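Local coordinates for laccase (Botrytis aclada, PDB 3SQR), which uses copper to oxidise phenolic substrates while reducing dioxygen to water, and probably takes part in lignin degradation and detoxification, at residues S122-G127 and P464-G469; T164-S169 and R266-G271. All coordinates share one frame; numbering follows the deposited sequence.

Contact 1: residues S122-G127 and P464-G469. With CU (copper (II) ion), chain E; CU (copper (II) ion), chain F.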
loop_
_atom_site.group_PDB
_atom_site.type_symbol
_atom_site.label_atom_id
_atom_site.label_comp_id
_atom_site.label_asym_id
_atom_site.label_seq_id
_atom_site.Cartn_x
_atom_site.Cartn_y
_atom_site.Cartn_z
ATOM N N SER A 122 -11.472 9.687 1.702
ATOM C CA SER A 122 -10.718 10.061 0.541
ATOM C C SER A 122 -10.024 8.790 0.145
ATOM O O SER A 122 -9.338 8.232 0.984
ATOM C CB SER A 122 -9.629 11.040 0.925
ATOM O OG SER A 122 -9.037 11.495 -0.256
ATOM N N ILE A 123 -10.180 8.362 -1.098
ATOM C CA ILE A 123 -9.745 7.020 -1.490
ATOM C C ILE A 123 -8.591 7.124 -2.424
ATOM O O ILE A 123 -8.697 7.769 -3.474
ATOM C CB ILE A 123 -10.859 6.246 -2.173
ATOM C CG1 ILE A 123 -12.125 6.293 -1.352
ATOM C CG2 ILE A 123 -10.417 4.733 -2.465
ATOM C CD1 ILE A 123 -12.058 5.928 0.101
ATOM N N HIS A 124 -7.504 6.445 -2.045
ATOM C CA HIS A 124 -6.280 6.372 -2.792
ATOM C C HIS A 124 -6.157 4.982 -3.497
ATOM O O HIS A 124 -6.517 3.963 -2.993
ATOM C CB HIS A 124 -5.084 6.618 -1.881
ATOM C CG HIS A 124 -3.768 6.329 -2.518
ATOM N ND1 HIS A 124 -3.284 7.071 -3.578
ATOM C CD2 HIS A 124 -2.795 5.439 -2.198
ATOM C CE1 HIS A 124 -2.111 6.573 -3.951
ATOM N NE2 HIS A 124 -1.779 5.603 -3.113
ATOM N N TRP A 125 -5.616 5.047 -4.685
ATOM C CA TRP A 125 -5.465 3.876 -5.587
ATOM C C TRP A 125 -3.972 3.608 -5.543
ATOM O O TRP A 125 -3.167 4.330 -6.151
ATOM C CB TRP A 125 -6.035 4.233 -6.977
ATOM C CG TRP A 125 -7.282 5.051 -6.829
ATOM C CD1 TRP A 125 -7.374 6.440 -6.813
ATOM C CD2 TRP A 125 -8.590 4.571 -6.553
ATOM N NE1 TRP A 125 -8.648 6.797 -6.541
ATOM C CE2 TRP A 125 -9.402 5.685 -6.325
ATOM C CE3 TRP A 125 -9.141 3.279 -6.366
ATOM C CZ2 TRP A 125 -10.702 5.577 -5.956
ATOM C CZ3 TRP A 125 -10.455 3.164 -5.988
ATOM C CH2 TRP A 125 -11.250 4.315 -5.803
ATOM N N HIS A 126 -3.591 2.623 -4.715
ATOM C CA HIS A 126 -2.218 2.506 -4.316
ATOM C C HIS A 126 -1.308 2.180 -5.490
ATOM O O HIS A 126 -1.442 1.195 -6.172
ATOM C CB HIS A 126 -2.051 1.580 -3.102
ATOM C CG HIS A 126 -0.661 1.544 -2.619
ATOM N ND1 HIS A 126 -0.309 1.881 -1.347
ATOM C CD2 HIS A 126 0.474 1.140 -3.237
ATOM C CE1 HIS A 126 0.988 1.719 -1.200
ATOM N NE2 HIS A 126 1.499 1.309 -2.346
ATOM N N GLY A 127 -0.270 2.993 -5.626
ATOM C CA GLY A 127 0.748 2.790 -6.613
ATOM C C GLY A 127 0.328 3.220 -8.008
ATOM O O GLY A 127 1.121 3.110 -8.943
ATOM N N PRO A 464 8.098 1.361 6.064
ATOM C CA PRO A 464 7.696 1.149 4.656
ATOM C C PRO A 464 7.337 2.473 3.996
ATOM O O PRO A 464 6.311 3.093 4.312
ATOM C CB PRO A 464 6.486 0.242 4.779
ATOM C CG PRO A 464 5.885 0.636 6.156
ATOM C CD PRO A 464 7.077 0.879 7.018
ATOM N N ILE A 465 8.215 2.951 3.129
ATOM C CA ILE A 465 8.019 4.317 2.622
ATOM C C ILE A 465 7.331 4.166 1.272
ATOM O O ILE A 465 7.807 3.413 0.388
ATOM C CB ILE A 465 9.393 5.007 2.391
ATOM C CG1 ILE A 465 10.138 5.105 3.722
ATOM C CG2 ILE A 465 9.206 6.364 1.673
ATOM C CD1 ILE A 465 9.406 5.941 4.764
ATOM N N HIS A 466 6.210 4.858 1.138
ATOM C CA HIS A 466 5.412 4.849 -0.063
ATOM C C HIS A 466 5.528 6.219 -0.720
ATOM O O HIS A 466 5.327 7.246 -0.054
ATOM C CB HIS A 466 3.952 4.619 0.320
ATOM C CG HIS A 466 3.014 4.739 -0.840
ATOM N ND1 HIS A 466 1.711 5.203 -0.723
ATOM C CD2 HIS A 466 3.173 4.362 -2.121
ATOM C CE1 HIS A 466 1.160 5.188 -1.918
ATOM N NE2 HIS A 466 2.025 4.677 -2.775
ATOM N N LEU A 467 5.820 6.219 -2.011
ATOM C CA LEU A 467 5.820 7.436 -2.828
ATOM C C LEU A 467 4.635 7.417 -3.776
ATOM O O LEU A 467 4.443 6.479 -4.492
ATOM C CB LEU A 467 7.088 7.496 -3.695
ATOM C CG LEU A 467 7.157 8.675 -4.717
ATOM C CD1 LEU A 467 7.076 10.031 -4.057
ATOM C CD2 LEU A 467 8.465 8.671 -5.523
ATOM N N HIS A 468 3.849 8.489 -3.807
ATOM C CA HIS A 468 2.723 8.613 -4.699
ATOM C C HIS A 468 3.204 9.155 -6.068
ATOM O O HIS A 468 4.235 9.836 -6.154
ATOM C CB HIS A 468 1.708 9.583 -4.070
ATOM C CG HIS A 468 0.968 9.029 -2.921
ATOM N ND1 HIS A 468 -0.412 9.026 -2.863
ATOM C CD2 HIS A 468 1.392 8.452 -1.777
ATOM C CE1 HIS A 468 -0.790 8.428 -1.751
ATOM N NE2 HIS A 468 0.277 8.097 -1.069
ATOM N N GLY A 469 2.422 8.927 -7.072
ATOM C CA GLY A 469 2.657 9.475 -8.440
ATOM C C GLY A 469 3.834 8.943 -9.230
ATOM O O GLY A 469 4.042 9.311 -10.365
HETATM CU CU CU E . 0.099 7.030 0.610
HETATM CU CU CU F . -1.223 2.643 0.231
HETATM O O HOH W 1 0.915 5.513 -5.263
HETATM O O HOH W 2 -0.802 5.164 0.879
#
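His466 and His126 stack face to face where the first and third cupredoxin domains of this multicopper oxidase meet. Each segment brings one His-X-His pair, from opposite directions, to the place of the family's trinuclear site; the model holds two coppers here, and His124 and His466 probably also serve the type 2 copper. His466 can be followed outward from CB, which hands the ring on with CG anti to the backbone N (chi1 174°), and CG comes 3.7 Å from His126 CE1. ND1 turns to the metal side: it is 3.0 Å from water 2, and its distance to the copper of chain E is rather long. CD2 runs alongside, 3.5 Å from His126 NE2. CE1 carries the ring edge to His124 NE2, near the His466 plane at 3.2 Å. At the tip, NE2 lies over the His126 face toward its rim and hydrogen-bonds to water 1, which also takes a weak bond from Gly127 N. His126 CE1 lies over the centre of the His466 ring, the planes only 13° apart. His124 and His468 make an offset stack of their own, and Asp137 holds both rings, through its backbone O to His124 ND1 and its OD2 to His468 ND1. The carboxylate OD1 of Asp500 bonds to His126 NE2, leaving ND1 for the copper of chain F at 2.0 Å. His468 NE2 binds the copper of chain E at the same length, with water 2 at 2.1 Å from that ion.

Contact 2: residues T164-S169 and R266-G271. With CU (copper (II) ion), chain F.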
loop_
_atom_site.group_PDB
_atom_site.type_symbol
_atom_site.label_atom_id
_atom_site.label_comp_id
_atom_site.label_asym_id
_atom_site.label_seq_id
_atom_site.Cartn_x
_atom_site.Cartn_y
_atom_site.Cartn_z
ATOM N N THR A 164 -0.753 -6.180 -9.411
ATOM C CA THR A 164 -1.473 -6.224 -8.157
ATOM C C THR A 164 -1.301 -4.971 -7.346
ATOM O O THR A 164 -0.195 -4.564 -6.983
ATOM C CB THR A 164 -0.908 -7.384 -7.304
ATOM O OG1 THR A 164 -1.024 -8.608 -8.047
ATOM C CG2 THR A 164 -1.641 -7.503 -5.990
ATOM N N THR A 165 -2.432 -4.424 -6.983
ATOM C CA THR A 165 -2.410 -3.374 -5.988
ATOM C C THR A 165 -3.711 -3.392 -5.224
ATOM O O THR A 165 -4.441 -4.396 -5.208
ATOM C CB THR A 165 -1.989 -1.994 -6.558
ATOM O OG1 THR A 165 -1.641 -1.170 -5.450
ATOM C CG2 THR A 165 -3.106 -1.361 -7.441
ATOM N N TRP A 166 -3.969 -2.280 -4.545
ATOM C CA TRP A 166 -5.083 -2.197 -3.646
ATOM C C TRP A 166 -5.510 -0.748 -3.633
ATOM O O TRP A 166 -4.747 0.109 -4.023
ATOM C CB TRP A 166 -4.726 -2.703 -2.260
ATOM C CG TRP A 166 -3.580 -2.041 -1.515
ATOM C CD1 TRP A 166 -2.287 -1.815 -1.971
ATOM C CD2 TRP A 166 -3.589 -1.614 -0.154
ATOM N NE1 TRP A 166 -1.518 -1.307 -0.942
ATOM C CE2 TRP A 166 -2.297 -1.142 0.164
ATOM C CE3 TRP A 166 -4.567 -1.572 0.831
ATOM C CZ2 TRP A 166 -1.995 -0.578 1.418
ATOM C CZ3 TRP A 166 -4.284 -1.066 2.084
ATOM C CH2 TRP A 166 -3.001 -0.555 2.384
ATOM N N TYR A 167 -6.732 -0.524 -3.200
ATOM C CA TYR A 167 -7.211 0.862 -3.000
ATOM C C TYR A 167 -7.571 0.954 -1.552
ATOM O O TYR A 167 -8.016 -0.032 -0.934
ATOM C CB TYR A 167 -8.382 1.202 -3.912
ATOM C CG TYR A 167 -9.615 0.376 -3.712
ATOM C CD1 TYR A 167 -9.742 -0.874 -4.236
ATOM C CD2 TYR A 167 -10.710 0.887 -3.010
ATOM C CE1 TYR A 167 -10.923 -1.626 -4.057
ATOM C CE2 TYR A 167 -11.864 0.153 -2.832
ATOM C CZ TYR A 167 -11.958 -1.122 -3.347
ATOM O OH TYR A 167 -13.088 -1.819 -3.130
ATOM N N HIS A 168 -7.456 2.164 -0.974
ATOM C CA HIS A 168 -7.748 2.259 0.423
ATOM C C HIS A 168 -8.004 3.677 0.796
ATOM O O HIS A 168 -7.550 4.571 0.139
ATOM C CB HIS A 168 -6.637 1.709 1.294
ATOM C CG HIS A 168 -5.281 2.340 1.087
ATOM N ND1 HIS A 168 -4.876 3.488 1.739
ATOM C CD2 HIS A 168 -4.208 1.908 0.386
ATOM C CE1 HIS A 168 -3.622 3.760 1.389
ATOM N NE2 HIS A 168 -3.184 2.790 0.593
ATOM N N SER A 169 -8.699 3.867 1.882
ATOM C CA SER A 169 -8.798 5.254 2.363
ATOM C C SER A 169 -7.431 5.788 2.713
ATOM O O SER A 169 -6.606 5.075 3.272
ATOM C CB SER A 169 -9.692 5.355 3.582
ATOM O OG SER A 169 -9.611 6.685 4.101
ATOM N N ARG A 266 -1.409 -13.224 -5.188
ATOM C CA ARG A 266 -1.085 -11.786 -5.212
ATOM C C ARG A 266 -1.111 -11.325 -3.786
ATOM O O ARG A 266 -2.165 -11.222 -3.201
ATOM C CB ARG A 266 -2.097 -11.069 -6.078
ATOM C CG ARG A 266 -2.212 -11.583 -7.519
ATOM C CD ARG A 266 -3.345 -10.888 -8.189
ATOM N NE ARG A 266 -3.551 -11.208 -9.575
ATOM C CZ ARG A 266 -3.112 -10.495 -10.613
ATOM N NH1 ARG A 266 -2.358 -9.438 -10.429
ATOM N NH2 ARG A 266 -3.402 -10.875 -11.852
ATOM N N LEU A 267 0.072 -11.137 -3.234
ATOM C CA LEU A 267 0.250 -10.934 -1.837
ATOM C C LEU A 267 0.320 -9.458 -1.551
ATOM O O LEU A 267 1.082 -8.740 -2.186
ATOM C CB LEU A 267 1.507 -11.609 -1.354
ATOM C CG LEU A 267 1.557 -13.119 -1.714
ATOM C CD1 LEU A 267 2.961 -13.697 -1.454
ATOM C CD2 LEU A 267 0.464 -13.872 -0.963
ATOM N N ILE A 268 -0.463 -9.036 -0.572
ATOM C CA ILE A 268 -0.485 -7.628 -0.109
ATOM C C ILE A 268 -0.477 -7.543 1.369
ATOM O O ILE A 268 -1.342 -8.111 2.031
ATOM C CB ILE A 268 -1.668 -6.825 -0.646
ATOM C CG1 ILE A 268 -1.967 -7.183 -2.105
ATOM C CG2 ILE A 268 -1.420 -5.228 -0.405
ATOM C CD1 ILE A 268 -2.989 -6.303 -2.740
ATOM N N ASN A 269 0.461 -6.767 1.906
ATOM C CA ASN A 269 0.458 -6.466 3.333
ATOM C C ASN A 269 -0.299 -5.126 3.524
ATOM O O ASN A 269 0.143 -4.115 3.075
ATOM C CB ASN A 269 1.892 -6.418 3.888
ATOM C CG ASN A 269 2.000 -5.954 5.327
ATOM O OD1 ASN A 269 1.031 -5.529 6.012
ATOM N ND2 ASN A 269 3.286 -5.977 5.807
ATOM N N VAL A 270 -1.403 -5.200 4.210
ATOM C CA VAL A 270 -2.312 -4.054 4.400
ATOM C C VAL A 270 -2.594 -3.783 5.862
ATOM O O VAL A 270 -3.589 -3.121 6.205
ATOM C CB VAL A 270 -3.643 -4.259 3.624
ATOM C CG1 VAL A 270 -3.340 -4.405 2.131
ATOM C CG2 VAL A 270 -4.478 -5.441 4.206
ATOM N N GLY A 271 -1.665 -4.155 6.737
ATOM C CA GLY A 271 -1.839 -3.999 8.131
ATOM C C GLY A 271 -1.575 -2.559 8.545
ATOM O O GLY A 271 -1.056 -1.753 7.741
HETATM CU CU CU F . -1.223 2.643 0.231
#
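Trp166 holds its CG between the backbone N and the carbonyl carbon (chi1 58°), which stands the indole up from strand 163-169, while Val270 turns CG1 to the side of its backbone N and into that ring. This is an interface of two cupredoxin domains: strand 163-169 of the first runs in the same general direction as strand 262-269 of the second, the short segments crossing at -41°. The same indole face takes two CH-pi contacts. Val270 CG1 sits over the six-membered ring, 3.5 Å from its centroid, and is closest to Trp166 CE3 at 3.3 Å. Ile268 CG2 covers the five-membered ring, almost on its normal at 3.9 Å from the centroid. Ile268 CD1 reaches back to Thr164 CG2 and the carbonyl O of Thr165. Arg266 runs extended past the Thr164 hydroxyl, CB, CG and CD alongside OG1, and meets it with the edge of the guanidinium: NH1 donates to OG1 at 2.9 Å with an N-H...O angle of 159°. Asp312 is a second partner of that hydroxyl, and Asp196 makes a salt bridge with Arg266 NH2, so the buried polar end is well tied down. The opposite indole face is taken by His168, whose CD2 lies 3.2 Å above the plane. His168 ND1 donates to Ser169 O at 2.8 Å, which, with the 2.0 Å bond from NE2 to the copper of chain F, sets the ring's rotation.

In the fold
The two contacts lie about 10 Å apart, centre to centre, near the middle of the chain. In sequence they run 122-127, 164-169, 266-271, 464-469, so contact 2 falls wholly between the halves of contact 1. Their first segments are neighbours in one sheet, strands 123-125 and 163-169, joined by backbone bonds such as His126 N to Trp166 O and by a short, probable hydrogen bond from Thr165 OG1 to His126 O. That sheet of the first domain is thus held to the third domain by contact 1 and to the second by contact 2. The copper of chain F touches both, with His527 from the third domain as its remaining histidine ligand.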